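PDB 5FXU: envelope polyprotein from Puumala orthohantavirus, which forms, as the glycosylated Gn ectodomain, part of the antigenic surface of the hantavirus particle and probably acts with its partner glycoprotein during cell entry. Local coordinates for residues 23-29 with 120-126; 59-63 with 296-301; 114-118 with 323-327; 258-263 with 328-333. One frame throughout, in Å; residues are numbered along the deposited sequence.

In the fold
From the N terminus, strand 19-30 comes first and strand 120-130 returns beside it in interaction 1, closing a loop of some 90 residues. Strand 54-64 leaves from within that loop and packs against 296-301, far along the chain, so interaction 2 crosses interaction 1. Segment 114-118, just ahead of strand 120-130, waits for the turn at 323-327, and interaction 3 crosses both earlier contacts. Interaction 4 spans the shorter distance from the end of helix 249-260 to 328-333; it follows interaction 1 in series and crosses 2 and 3. The C116-C121 disulfide joins interactions 1 and 3, whereas backbone pairing of strands 296-302 and 327-329 joins 2 and 4.

Interaction 1: 23-29 with 120-126; sequences SVELPPV and ACQPTVF
Segments 23-29 and 120-126 run antiparallel, 171° between their strand directions, in two short ladders that slip by one residue around L26-P28. V24 and V125 form a hydrogen-bonded pair, with V24 N reaching V125 O at 3.0 Å, and V29 and C121 form another, with C121 N to V29 O at 2.8 Å. In between, L26 N donates to P123 O at 2.9 Å in a nearly straight bond. P123 has no N-H to return, and the Q122 side chain makes the next link: its chain is extended beyond CG, and NE2 donates to L26 O at 3.1 Å, with the acceptor close to the amide plane. The E25 carboxylate stacks on that amide, the two planes 17° apart, while E25 CG passes T124 OG1 at 3.5 Å. P28 lies alongside Q122, both pointing the same way, and its CB also meets the A120 methyl.

L26 and V125 meet on the other face of the ladder, CD1 to CG2 at 4.0 Å, and I149 and L144 from strands 147-155 and 139-144 pack against both. At the far end S23 CB comes to F126 CD2 at 3.6 Å, while the S23 hydroxyl bonds R192. N-linked sugar residues touch P28. In the middle of the contact the chemistry thus differs by face: the E25 carboxylate and Q122 amide on one, aliphatic groups packed against the neighbouring sheet on the other. The Q122 amide, bonded to the carbonyl of L26 in the loop between the ladders, spans the break in regular pairing.

Interaction 2: 59-63 with 296-301; sequences KWTWE and IQGVAF
W60 swings its indole out with CG anti to the backbone N (chi1 179°), whereas W62, two residues on, holds its CG between the backbone N and the carbonyl carbon (chi1 77°); both rings thereby reach strand 296-301. This is face-to-face packing of two beta layers: strand 59-63 and strand 296-301 cross at -51°, with their axes 8.6 Å apart, and the tryptophans fill the gap. The second strand is the middle one of the three-stranded antiparallel sheet 278-285, 296-302, 327-329.

I296 lays its CG2 methyl over the six-membered ring of W60 in a CH-pi contact, 3.7 Å from the centroid and almost on the ring normal. Its CD1 reaches farther toward the rim, touching CE3 and CZ3. The end of the same indole abuts the main chain of the opposite strand at Q297-G298, CH2 standing 3.6 Å from Q297 C, with G298 N near the ring plane.

W62 receives A300 in similar fashion, the CB methyl sitting over the five-membered ring 3.6 Å from its centroid. I327 packs on both tryptophans, and V283 on W60 and A300, so the indoles are wrapped by neighbouring strands. The W62 N-H faces two carbonyls, G326 O and F301 O, each through a weak hydrogen bond; NE1 to F301 O measures 3.4 Å, with the oxygen near the indole plane.

Interaction 3: 114-118 with 323-327; sequences LSCNQ and WAPGI. With NAG (2-acetamido-2-deoxy-beta-D-glucopyranose), chain C.
W323 is wedged between L114 and P325. L114 CD1 sits over one face of its indole, 4.2 Å from the centroid of the five-membered ring, and P325 CD lies over the opposite face. C116 SG approaches at the edge, in the ring plane and 3.5 Å from W323 NE1, a sulfur-aromatic contact. That indole nitrogen is buried and has no polar partner in the model. C116 CB rests on P325 CB at 3.7 Å, and the same proline carbon comes close to N117 O.

One direct hydrogen bond joins the backbones: G326 N donates to C116 O at 3.2 Å, well above the carbonyl plane. A water lies 3.0 Å from C116 O and 2.9 Å from A324 O, bridging the two segments. G326 is held in place by a type II beta turn from A324 to I327, closed by I327 N to A324 O; its positive phi suits glycine, and Q118 N lies 3.6 Å from G326 CA.

Farther out, the disulfide from C116 to C121 fixes the sulfur that W323 meets. N117 points away from the turn, its ND2 bonded covalently to the N-acetylglucosamine and its OD1 taken by A120 N and T119 N just downstream. The Q118 amide bonds W62 O. The contact therefore pins the end of strand 107-116, beside strand 120-130, onto the turn between strands 321-323 and 327-329, with strand 54-64 flanking the turn and I86 and L88 of strand 79-89 against the W323 indole.

Interaction 4: 258-263 with 328-333; sequences MAFAPH and IMEGNH. With NAG (2-acetamido-2-deoxy-beta-D-glucopyranose), chain D.
I328 opens the contact by placing its CG2 methyl over one face of the H263 imidazole, 3.7 Å from the ring centroid. CG2 is the branch anti to the backbone N, and it sits off-centre over the ring, nearest NE2. Y307 also meets the H263 ring and touches I328. M329 follows with its carbonyl: M329 O lies in the plane of the H263 ring at its edge, 3.1 Å from CE1. A water takes up the next position, 2.8 Å from H263 NE2 and accepting from G331 N, so the water links the imidazole to the backbone at G331.

E330 turns away from 258-263 and braces its own segment, with OE2 accepting from N332 N at 3.0 Å and OE1 bonded to Q297. Here the chain leaves strand 327-329, the outer strand of the three-stranded sheet, and passes as a loop beside the C-terminal end of helix 249-260, where A261 is the first residue to abandon helical geometry. At G331 the backbone comes up to P262: P262 CB stands 3.3 Å from G331 O, which itself lies over the centre of the H333 ring.

N332 faces outward and carries the N-acetylglucosamine on ND2, while its OD1 accepts from S334 N. H333 turns back to the helix, CD2 against A259 CA at 3.8 Å, with F212 stacked on the imidazole and ND1 bonded to E209. Two waters complete its links to the helix end: one donates to A259 O and accepts from H333 N, the other donates to P262 O and sits 3.0 Å from H333 NE2.

Interaction 1: 23-29 with 120-126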
loop_
_atom_site.group_PDB
_atom_site.type_symbol
_atom_site.label_atom_id
_atom_site.label_comp_id
_atom_site.label_asym_id
_atom_site.label_seq_id
_atom_site.Cartn_x
_atom_site.Cartn_y
_atom_site.Cartn_z
ATOM N N SER A 23 -9.169 2.466 -6.383
ATOM C CA SER A 23 -9.262 2.161 -4.955
ATOM C C SER A 23 -10.318 2.987 -4.313
ATOM O O SER A 23 -10.584 4.072 -4.763
ATOM C CB SER A 23 -7.900 2.327 -4.229
ATOM O OG SER A 23 -7.407 3.663 -4.262
ATOM N N VAL A 24 -10.925 2.466 -3.264
ATOM C CA VAL A 24 -11.912 3.224 -2.506
ATOM C C VAL A 24 -11.807 2.890 -1.007
ATOM O O VAL A 24 -11.611 1.747 -0.663
ATOM C CB VAL A 24 -13.339 2.969 -3.038
ATOM C CG1 VAL A 24 -13.763 1.511 -2.898
ATOM C CG2 VAL A 24 -14.343 3.878 -2.328
ATOM N N GLU A 25 -11.926 3.903 -0.152
ATOM C CA GLU A 25 -12.005 3.711 1.290
ATOM C C GLU A 25 -13.463 3.618 1.717
ATOM O O GLU A 25 -14.240 4.514 1.456
ATOM C CB GLU A 25 -11.317 4.836 2.044
ATOM C CG GLU A 25 -11.251 4.522 3.536
ATOM C CD GLU A 25 -10.406 5.476 4.331
ATOM O OE1 GLU A 25 -10.387 6.672 4.011
ATOM O OE2 GLU A 25 -9.791 5.032 5.310
ATOM N N LEU A 26 -13.818 2.529 2.382
ATOM C CA LEU A 26 -15.187 2.279 2.837
ATOM C C LEU A 26 -15.458 2.835 4.233
ATOM O O LEU A 26 -14.531 3.253 4.927
ATOM C CB LEU A 26 -15.448 0.772 2.826
ATOM C CG LEU A 26 -15.204 0.118 1.454
ATOM C CD1 LEU A 26 -15.454 -1.384 1.517
ATOM C CD2 LEU A 26 -16.068 0.754 0.364
ATOM N N PRO A 27 -16.733 2.846 4.652
ATOM C CA PRO A 27 -17.057 3.287 6.006
ATOM C C PRO A 27 -16.539 2.353 7.118
ATOM O O PRO A 27 -16.193 1.190 6.850
ATOM C CB PRO A 27 -18.593 3.307 6.022
ATOM C CG PRO A 27 -18.989 3.438 4.597
ATOM C CD PRO A 27 -17.936 2.726 3.815
ATOM N N PRO A 28 -16.504 2.860 8.366
ATOM C CA PRO A 28 -15.990 2.088 9.503
ATOM C C PRO A 28 -16.811 0.850 9.824
ATOM O O PRO A 28 -18.014 0.918 9.772
ATOM C CB PRO A 28 -16.047 3.073 10.679
ATOM C CG PRO A 28 -16.275 4.413 10.092
ATOM C CD PRO A 28 -16.932 4.214 8.768
ATOM N N VAL A 29 -16.138 -0.250 10.136
ATOM C CA VAL A 29 -16.739 -1.485 10.616
ATOM C C VAL A 29 -16.121 -1.705 12.009
ATOM O O VAL A 29 -14.958 -1.338 12.217
ATOM C CB VAL A 29 -16.474 -2.755 9.736
ATOM C CG1 VAL A 29 -16.766 -2.546 8.267
ATOM C CG2 VAL A 29 -15.060 -3.287 9.887
ATOM N N ALA A 120 -12.775 0.636 15.643
ATOM C CA ALA A 120 -13.271 0.492 14.287
ATOM C C ALA A 120 -12.185 0.542 13.213
ATOM O O ALA A 120 -11.157 1.166 13.413
ATOM C CB ALA A 120 -14.308 1.573 14.034
ATOM N N CYS A 121 -12.469 -0.085 12.069
ATOM C CA CYS A 121 -11.593 -0.086 10.889
ATOM C C CYS A 121 -12.299 0.354 9.607
ATOM O O CYS A 121 -13.394 -0.082 9.317
ATOM C CB CYS A 121 -11.040 -1.493 10.628
ATOM S SG CYS A 121 -9.881 -2.021 11.911
ATOM N N GLN A 122 -11.624 1.182 8.817
ATOM C CA GLN A 122 -12.049 1.501 7.460
ATOM C C GLN A 122 -11.198 0.694 6.487
ATOM O O GLN A 122 -10.011 0.974 6.327
ATOM C CB GLN A 122 -11.909 2.998 7.228
ATOM C CG GLN A 122 -12.858 3.814 8.092
ATOM C CD GLN A 122 -12.881 5.285 7.726
ATOM O OE1 GLN A 122 -12.517 6.129 8.525
ATOM N NE2 GLN A 122 -13.347 5.601 6.522
ATOM N N PRO A 123 -11.780 -0.322 5.836
ATOM C CA PRO A 123 -11.036 -0.975 4.772
ATOM C C PRO A 123 -10.897 -0.077 3.532
ATOM O O PRO A 123 -11.808 0.679 3.218
ATOM C CB PRO A 123 -11.896 -2.199 4.410
ATOM C CG PRO A 123 -12.972 -2.283 5.438
ATOM C CD PRO A 123 -13.135 -0.877 5.954
ATOM N N THR A 124 -9.736 -0.135 2.881
ATOM C CA THR A 124 -9.521 0.529 1.629
ATOM C C THR A 124 -9.342 -0.625 0.657
ATOM O O THR A 124 -8.444 -1.449 0.808
ATOM C CB THR A 124 -8.268 1.448 1.632
ATOM O OG1 THR A 124 -8.499 2.611 2.445
ATOM C CG2 THR A 124 -7.958 1.949 0.238
ATOM N N VAL A 125 -10.224 -0.694 -0.329
ATOM C CA VAL A 125 -10.188 -1.763 -1.333
ATOM C C VAL A 125 -9.392 -1.297 -2.543
ATOM O O VAL A 125 -9.655 -0.231 -3.064
ATOM C CB VAL A 125 -11.608 -2.159 -1.749
ATOM C CG1 VAL A 125 -11.577 -3.141 -2.902
ATOM C CG2 VAL A 125 -12.330 -2.759 -0.564
ATOM N N PHE A 126 -8.447 -2.116 -2.968
ATOM C CA PHE A 126 -7.631 -1.859 -4.150
ATOM C C PHE A 126 -7.981 -2.885 -5.215
ATOM O O PHE A 126 -8.046 -4.084 -4.921
ATOM C CB PHE A 126 -6.151 -2.000 -3.814
ATOM C CG PHE A 126 -5.640 -0.920 -2.905
ATOM C CD1 PHE A 126 -5.692 -1.071 -1.504
ATOM C CD2 PHE A 126 -5.113 0.257 -3.420
ATOM C CE1 PHE A 126 -5.233 -0.064 -0.648
ATOM C CE2 PHE A 126 -4.668 1.272 -2.566
ATOM C CZ PHE A 126 -4.733 1.107 -1.175
#

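Interaction 2: 59-63 with 296-301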
loop_
_atom_site.group_PDB
_atom_site.type_symbol
_atom_site.label_atom_id
_atom_site.label_comp_id
_atom_site.label_asym_id
_atom_site.label_seq_id
_atom_site.Cartn_x
_atom_site.Cartn_y
_atom_site.Cartn_z
ATOM N N LYS A 59 -1.294 -8.836 16.149
ATOM C CA LYS A 59 -2.198 -7.749 16.520
ATOM C C LYS A 59 -1.700 -7.030 17.769
ATOM O O LYS A 59 -1.542 -7.648 18.780
ATOM C CB LYS A 59 -3.572 -8.314 16.790
ATOM C CG LYS A 59 -4.612 -7.278 17.105
ATOM C CD LYS A 59 -5.898 -7.978 17.430
ATOM C CE LYS A 59 -6.941 -6.981 17.837
ATOM N NZ LYS A 59 -8.215 -7.688 18.120
ATOM N N TRP A 60 -1.507 -5.721 17.681
ATOM C CA TRP A 60 -0.947 -4.909 18.721
ATOM C C TRP A 60 -1.948 -3.799 19.029
ATOM O O TRP A 60 -2.292 -3.019 18.157
ATOM C CB TRP A 60 0.382 -4.316 18.232
ATOM C CG TRP A 60 1.072 -3.431 19.223
ATOM C CD1 TRP A 60 1.080 -3.575 20.589
ATOM C CD2 TRP A 60 1.869 -2.274 18.939
ATOM N NE1 TRP A 60 1.788 -2.561 21.173
ATOM C CE2 TRP A 60 2.298 -1.748 20.190
ATOM C CE3 TRP A 60 2.253 -1.623 17.774
ATOM C CZ2 TRP A 60 3.119 -0.602 20.286
ATOM C CZ3 TRP A 60 3.049 -0.495 17.868
ATOM C CH2 TRP A 60 3.477 0.005 19.119
ATOM N N THR A 61 -2.403 -3.732 20.284
ATOM C CA THR A 61 -3.520 -2.859 20.702
ATOM C C THR A 61 -3.156 -2.102 21.995
ATOM O O THR A 61 -2.296 -2.533 22.732
ATOM C CB THR A 61 -4.796 -3.698 20.961
ATOM O OG1 THR A 61 -4.505 -4.767 21.871
ATOM C CG2 THR A 61 -5.284 -4.299 19.707
ATOM N N TRP A 62 -3.818 -0.988 22.266
ATOM C CA TRP A 62 -3.582 -0.250 23.504
ATOM C C TRP A 62 -4.884 -0.008 24.268
ATOM O O TRP A 62 -5.938 0.078 23.644
ATOM C CB TRP A 62 -2.860 1.067 23.207
ATOM C CG TRP A 62 -3.698 2.196 22.650
ATOM C CD1 TRP A 62 -3.907 2.490 21.341
ATOM C CD2 TRP A 62 -4.374 3.210 23.397
ATOM N NE1 TRP A 62 -4.703 3.590 21.223
ATOM C CE2 TRP A 62 -4.988 4.071 22.469
ATOM C CE3 TRP A 62 -4.537 3.462 24.760
ATOM C CZ2 TRP A 62 -5.767 5.177 22.860
ATOM C CZ3 TRP A 62 -5.290 4.577 25.159
ATOM C CH2 TRP A 62 -5.891 5.421 24.208
ATOM N N GLU A 63 -4.775 0.101 25.608
ATOM C CA GLU A 63 -5.875 0.455 26.506
ATOM C C GLU A 63 -5.398 1.506 27.495
ATOM O O GLU A 63 -4.259 1.475 27.914
ATOM C CB GLU A 63 -6.364 -0.764 27.303
ATOM C CG GLU A 63 -6.793 -1.932 26.434
ATOM C CD GLU A 63 -7.526 -3.064 27.173
ATOM O OE1 GLU A 63 -7.296 -3.294 28.391
ATOM O OE2 GLU A 63 -8.341 -3.748 26.504
ATOM N N ILE A 296 8.803 -3.019 18.900
ATOM C CA ILE A 296 8.055 -2.047 18.105
ATOM C C ILE A 296 7.621 -0.870 18.973
ATOM O O ILE A 296 7.378 -1.038 20.159
ATOM C CB ILE A 296 6.834 -2.724 17.419
ATOM C CG1 ILE A 296 6.302 -1.844 16.281
ATOM C CG2 ILE A 296 5.752 -3.105 18.436
ATOM C CD1 ILE A 296 5.135 -2.443 15.552
ATOM N N GLN A 297 7.554 0.311 18.374
ATOM C CA GLN A 297 6.997 1.486 19.036
ATOM C C GLN A 297 6.090 2.258 18.096
ATOM O O GLN A 297 6.041 2.009 16.887
ATOM C CB GLN A 297 8.112 2.407 19.558
ATOM C CG GLN A 297 8.869 3.105 18.452
ATOM C CD GLN A 297 10.114 3.845 18.932
ATOM O OE1 GLN A 297 10.699 3.500 19.942
ATOM N NE2 GLN A 297 10.546 4.839 18.166
ATOM N N GLY A 298 5.388 3.217 18.665
ATOM C CA GLY A 298 4.484 4.023 17.897
ATOM C C GLY A 298 3.810 5.046 18.762
ATOM O O GLY A 298 4.199 5.238 19.905
ATOM N N VAL A 299 2.777 5.674 18.216
ATOM C CA VAL A 299 2.004 6.692 18.903
ATOM C C VAL A 299 0.549 6.280 18.944
ATOM O O VAL A 299 -0.096 6.083 17.913
ATOM C CB VAL A 299 2.154 8.026 18.188
ATOM C CG1 VAL A 299 1.263 9.094 18.810
ATOM C CG2 VAL A 299 3.610 8.466 18.255
ATOM N N ALA A 300 0.045 6.143 20.157
ATOM C CA ALA A 300 -1.347 5.850 20.393
ATOM C C ALA A 300 -2.180 7.070 20.060
ATOM O O ALA A 300 -1.796 8.198 20.389
ATOM C CB ALA A 300 -1.568 5.466 21.850
ATOM N N PHE A 301 -3.338 6.830 19.448
ATOM C CA PHE A 301 -4.274 7.883 19.190
ATOM C C PHE A 301 -5.716 7.406 19.393
ATOM O O PHE A 301 -5.995 6.204 19.477
ATOM C CB PHE A 301 -4.093 8.409 17.773
ATOM C CG PHE A 301 -4.580 7.473 16.716
ATOM C CD1 PHE A 301 -3.739 6.496 16.195
ATOM C CD2 PHE A 301 -5.888 7.557 16.232
ATOM C CE1 PHE A 301 -4.185 5.635 15.193
ATOM C CE2 PHE A 301 -6.332 6.688 15.246
ATOM C CZ PHE A 301 -5.482 5.729 14.730
#

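Interaction 3: 114-118 with 323-327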
loop_
_atom_site.group_PDB
_atom_site.type_symbol
_atom_site.label_atom_id
_atom_site.label_comp_id
_atom_site.label_asym_id
_atom_site.label_seq_id
_atom_site.Cartn_x
_atom_site.Cartn_y
_atom_site.Cartn_z
ATOM N N LEU A 114 -6.227 -1.814 5.919
ATOM C CA LEU A 114 -7.076 -1.411 7.057
ATOM C C LEU A 114 -6.516 -0.165 7.717
ATOM O O LEU A 114 -5.326 -0.081 7.936
ATOM C CB LEU A 114 -7.140 -2.505 8.104
ATOM C CG LEU A 114 -7.632 -3.868 7.645
ATOM C CD1 LEU A 114 -7.413 -4.924 8.717
ATOM C CD2 LEU A 114 -9.092 -3.774 7.277
ATOM N N SER A 115 -7.396 0.791 7.997
ATOM C CA SER A 115 -7.060 2.012 8.680
ATOM C C SER A 115 -7.996 2.005 9.874
ATOM O O SER A 115 -9.208 2.118 9.695
ATOM C CB SER A 115 -7.305 3.247 7.811
ATOM O OG SER A 115 -6.476 3.235 6.673
ATOM N N CYS A 116 -7.428 1.891 11.070
ATOM C CA CYS A 116 -8.183 1.558 12.269
ATOM C C CYS A 116 -7.838 2.433 13.488
ATOM O O CYS A 116 -6.693 2.839 13.681
ATOM C CB CYS A 116 -7.858 0.133 12.662
ATOM S SG CYS A 116 -8.054 -1.110 11.384
ATOM N N ASN A 117 -8.832 2.692 14.312
ATOM C CA ASN A 117 -8.599 3.189 15.669
ATOM C C ASN A 117 -8.791 1.998 16.582
ATOM O O ASN A 117 -8.863 0.879 16.091
ATOM C CB ASN A 117 -9.477 4.413 15.985
ATOM C CG ASN A 117 -10.969 4.108 16.009
ATOM O OD1 ASN A 117 -11.390 2.952 16.117
ATOM N ND2 ASN A 117 -11.771 5.158 15.905
ATOM N N GLN A 118 -8.889 2.209 17.894
ATOM C CA GLN A 118 -9.098 1.083 18.828
ATOM C C GLN A 118 -10.340 0.226 18.579
ATOM O O GLN A 118 -10.314 -0.969 18.832
ATOM C CB GLN A 118 -9.165 1.591 20.269
ATOM C CG GLN A 118 -7.858 2.078 20.826
ATOM C CD GLN A 118 -8.087 2.897 22.059
ATOM O OE1 GLN A 118 -8.668 3.974 21.971
ATOM N NE2 GLN A 118 -7.615 2.420 23.203
ATOM N N TRP A 323 -0.557 -5.568 12.679
ATOM C CA TRP A 323 -1.792 -4.851 12.609
ATOM C C TRP A 323 -1.961 -4.120 13.949
ATOM O O TRP A 323 -2.079 -4.762 14.986
ATOM C CB TRP A 323 -2.936 -5.845 12.391
ATOM C CG TRP A 323 -4.280 -5.212 12.385
ATOM C CD1 TRP A 323 -4.612 -4.019 11.876
ATOM C CD2 TRP A 323 -5.476 -5.781 12.905
ATOM N NE1 TRP A 323 -5.932 -3.793 12.056
ATOM C CE2 TRP A 323 -6.490 -4.866 12.688
ATOM C CE3 TRP A 323 -5.780 -6.999 13.517
ATOM C CZ2 TRP A 323 -7.806 -5.106 13.064
ATOM C CZ3 TRP A 323 -7.074 -7.249 13.893
ATOM C CH2 TRP A 323 -8.081 -6.301 13.668
ATOM N N ALA A 324 -1.976 -2.787 13.917
ATOM C CA ALA A 324 -1.934 -1.991 15.127
ATOM C C ALA A 324 -3.058 -0.976 15.203
ATOM O O ALA A 324 -2.857 0.206 14.961
ATOM C CB ALA A 324 -0.575 -1.321 15.255
ATOM N N PRO A 325 -4.256 -1.439 15.532
ATOM C CA PRO A 325 -5.381 -0.517 15.552
ATOM C C PRO A 325 -5.259 0.456 16.695
ATOM O O PRO A 325 -4.919 0.057 17.811
ATOM C CB PRO A 325 -6.592 -1.416 15.731
ATOM C CG PRO A 325 -6.092 -2.763 16.088
ATOM C CD PRO A 325 -4.675 -2.853 15.627
ATOM N N GLY A 326 -5.490 1.727 16.396
ATOM C CA GLY A 326 -5.360 2.801 17.370
ATOM C C GLY A 326 -3.927 3.242 17.625
ATOM O O GLY A 326 -3.685 4.013 18.527
ATOM N N ILE A 327 -2.972 2.764 16.835
ATOM C CA ILE A 327 -1.559 3.138 16.994
ATOM C C ILE A 327 -0.948 3.479 15.630
ATOM O O ILE A 327 -1.044 2.686 14.702
ATOM C CB ILE A 327 -0.732 1.986 17.581
ATOM C CG1 ILE A 327 -1.332 1.526 18.916
ATOM C CG2 ILE A 327 0.732 2.403 17.739
ATOM C CD1 ILE A 327 -0.706 0.277 19.492
HETATM C C1 NAG C . -13.206 5.048 15.911
HETATM C C2 NAG C . -13.631 5.830 17.146
HETATM C C3 NAG C . -15.150 5.895 17.233
HETATM C C4 NAG C . -15.855 6.241 15.911
HETATM C C5 NAG C . -15.191 5.571 14.693
HETATM C C6 NAG C . -15.612 6.132 13.335
HETATM C C7 NAG C . -12.370 5.775 19.258
HETATM C C8 NAG C . -12.003 4.898 20.410
HETATM N N2 NAG C . -13.150 5.178 18.354
HETATM O O3 NAG C . -15.489 6.842 18.246
HETATM O O4 NAG C . -17.183 5.729 16.108
HETATM O O5 NAG C . -13.766 5.705 14.783
HETATM O O6 NAG C . -14.926 7.366 13.087
HETATM O O7 NAG C . -11.969 6.931 19.185
HETATM O O HOH W 1 -3.750 2.558 13.438
#

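Interaction 4: 258-263 with 328-333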
loop_
_atom_site.group_PDB
_atom_site.type_symbol
_atom_site.label_atom_id
_atom_site.label_comp_id
_atom_site.label_asym_id
_atom_site.label_seq_id
_atom_site.Cartn_x
_atom_site.Cartn_y
_atom_site.Cartn_z
ATOM N N MET A 258 8.240 8.961 0.167
ATOM C CA MET A 258 8.080 7.985 1.247
ATOM C C MET A 258 8.878 8.379 2.477
ATOM O O MET A 258 8.385 8.268 3.585
ATOM C CB MET A 258 8.485 6.567 0.822
ATOM C CG MET A 258 7.444 5.847 -0.023
ATOM S SD MET A 258 8.033 4.252 -0.636
ATOM C CE MET A 258 6.571 3.643 -1.460
ATOM N N ALA A 259 10.112 8.820 2.275
ATOM C CA ALA A 259 10.981 9.184 3.372
ATOM C C ALA A 259 10.456 10.380 4.162
ATOM O O ALA A 259 10.551 10.389 5.365
ATOM C CB ALA A 259 12.389 9.434 2.884
ATOM N N PHE A 260 9.807 11.328 3.499
ATOM C CA PHE A 260 9.229 12.487 4.191
ATOM C C PHE A 260 7.771 12.260 4.682
ATOM O O PHE A 260 7.381 12.826 5.695
ATOM C CB PHE A 260 9.434 13.753 3.354
ATOM C CG PHE A 260 10.884 14.206 3.341
ATOM C CD1 PHE A 260 11.448 14.855 4.472
ATOM C CD2 PHE A 260 11.722 13.930 2.240
ATOM C CE1 PHE A 260 12.790 15.253 4.472
ATOM C CE2 PHE A 260 13.067 14.326 2.238
ATOM C CZ PHE A 260 13.600 14.981 3.353
ATOM N N ALA A 261 7.009 11.382 4.020
ATOM C CA ALA A 261 5.665 11.025 4.445
ATOM C C ALA A 261 5.534 9.497 4.495
ATOM O O ALA A 261 4.916 8.884 3.614
ATOM C CB ALA A 261 4.637 11.636 3.496
ATOM N N PRO A 262 6.101 8.877 5.543
ATOM C CA PRO A 262 6.124 7.444 5.641
ATOM C C PRO A 262 4.777 6.749 5.822
ATOM O O PRO A 262 4.725 5.563 5.565
ATOM C CB PRO A 262 7.022 7.191 6.840
ATOM C CG PRO A 262 7.008 8.451 7.625
ATOM C CD PRO A 262 6.963 9.497 6.567
ATOM N N HIS A 263 3.717 7.467 6.203
ATOM C CA HIS A 263 2.341 6.904 6.240
ATOM C C HIS A 263 1.462 7.374 5.073
ATOM O O HIS A 263 0.257 7.277 5.151
ATOM C CB HIS A 263 1.693 7.255 7.600
ATOM C CG HIS A 263 2.432 6.645 8.750
ATOM N ND1 HIS A 263 2.317 5.307 9.070
ATOM C CD2 HIS A 263 3.360 7.156 9.591
ATOM C CE1 HIS A 263 3.116 5.024 10.077
ATOM N NE2 HIS A 263 3.769 6.125 10.407
ATOM N N ILE A 328 -0.307 4.641 15.528
ATOM C CA ILE A 328 0.511 4.965 14.368
ATOM C C ILE A 328 1.877 4.334 14.613
ATOM O O ILE A 328 2.670 4.878 15.401
ATOM C CB ILE A 328 0.658 6.481 14.168
ATOM C CG1 ILE A 328 -0.720 7.116 14.031
ATOM C CG2 ILE A 328 1.522 6.782 12.915
ATOM C CD1 ILE A 328 -0.720 8.613 14.171
ATOM N N MET A 329 2.137 3.188 13.974
ATOM C CA MET A 329 3.407 2.491 14.171
ATOM C C MET A 329 4.596 3.333 13.631
ATOM O O MET A 329 4.452 4.152 12.709
ATOM C CB MET A 329 3.374 1.035 13.650
ATOM C CG MET A 329 3.190 0.897 12.162
ATOM S SD MET A 329 3.009 -0.853 11.779
ATOM C CE MET A 329 1.278 -0.811 11.360
ATOM N N GLU A 330 5.743 3.211 14.293
ATOM C CA GLU A 330 6.910 4.030 13.973
ATOM C C GLU A 330 7.327 3.763 12.530
ATOM O O GLU A 330 7.691 2.646 12.191
ATOM C CB GLU A 330 8.067 3.688 14.916
ATOM C CG GLU A 330 9.371 4.460 14.683
ATOM C CD GLU A 330 9.155 5.938 14.899
ATOM O OE1 GLU A 330 9.241 6.407 16.071
ATOM O OE2 GLU A 330 8.810 6.609 13.908
ATOM N N GLY A 331 7.262 4.790 11.695
ATOM C CA GLY A 331 7.775 4.713 10.328
ATOM C C GLY A 331 8.856 5.729 9.963
ATOM O O GLY A 331 9.294 5.765 8.800
ATOM N N ASN A 332 9.288 6.543 10.935
ATOM C CA ASN A 332 10.334 7.554 10.719
ATOM C C ASN A 332 11.654 6.826 10.423
ATOM O O ASN A 332 12.181 6.101 11.262
ATOM C CB ASN A 332 10.419 8.505 11.938
ATOM C CG ASN A 332 11.560 9.504 11.867
ATOM O OD1 ASN A 332 12.340 9.534 10.913
ATOM N ND2 ASN A 332 11.661 10.337 12.913
ATOM N N HIS A 333 12.156 7.012 9.203
ATOM C CA HIS A 333 13.371 6.324 8.735
ATOM C C HIS A 333 14.677 6.777 9.407
ATOM O O HIS A 333 15.668 6.028 9.404
ATOM C CB HIS A 333 13.484 6.438 7.217
ATOM C CG HIS A 333 12.351 5.780 6.494
ATOM N ND1 HIS A 333 12.226 4.412 6.401
ATOM C CD2 HIS A 333 11.274 6.297 5.870
ATOM C CE1 HIS A 333 11.128 4.115 5.732
ATOM N NE2 HIS A 333 10.529 5.243 5.402
HETATM C C1 NAG D . 12.701 11.322 13.069
HETATM C C2 NAG D . 12.115 12.542 13.740
HETATM C C3 NAG D . 13.208 13.575 13.980
HETATM C C4 NAG D . 14.285 12.992 14.892
HETATM C C5 NAG D . 14.776 11.660 14.320
HETATM C C6 NAG D . 15.681 10.934 15.313
HETATM C C7 NAG D . 9.769 13.172 13.218
HETATM C C8 NAG D . 9.270 12.738 14.569
HETATM N N2 NAG D . 11.065 13.068 12.892
HETATM O O3 NAG D . 12.619 14.741 14.565
HETATM O O4 NAG D . 15.396 13.903 14.955
HETATM O O5 NAG D . 13.682 10.797 13.972
HETATM O O6 NAG D . 14.906 10.507 16.437
HETATM O O7 NAG D . 8.995 13.631 12.404
HETATM O O HOH W 2 10.939 9.443 7.878
HETATM O O HOH W 3 7.692 4.675 4.556
HETATM O O HOH W 4 5.647 6.957 12.347
#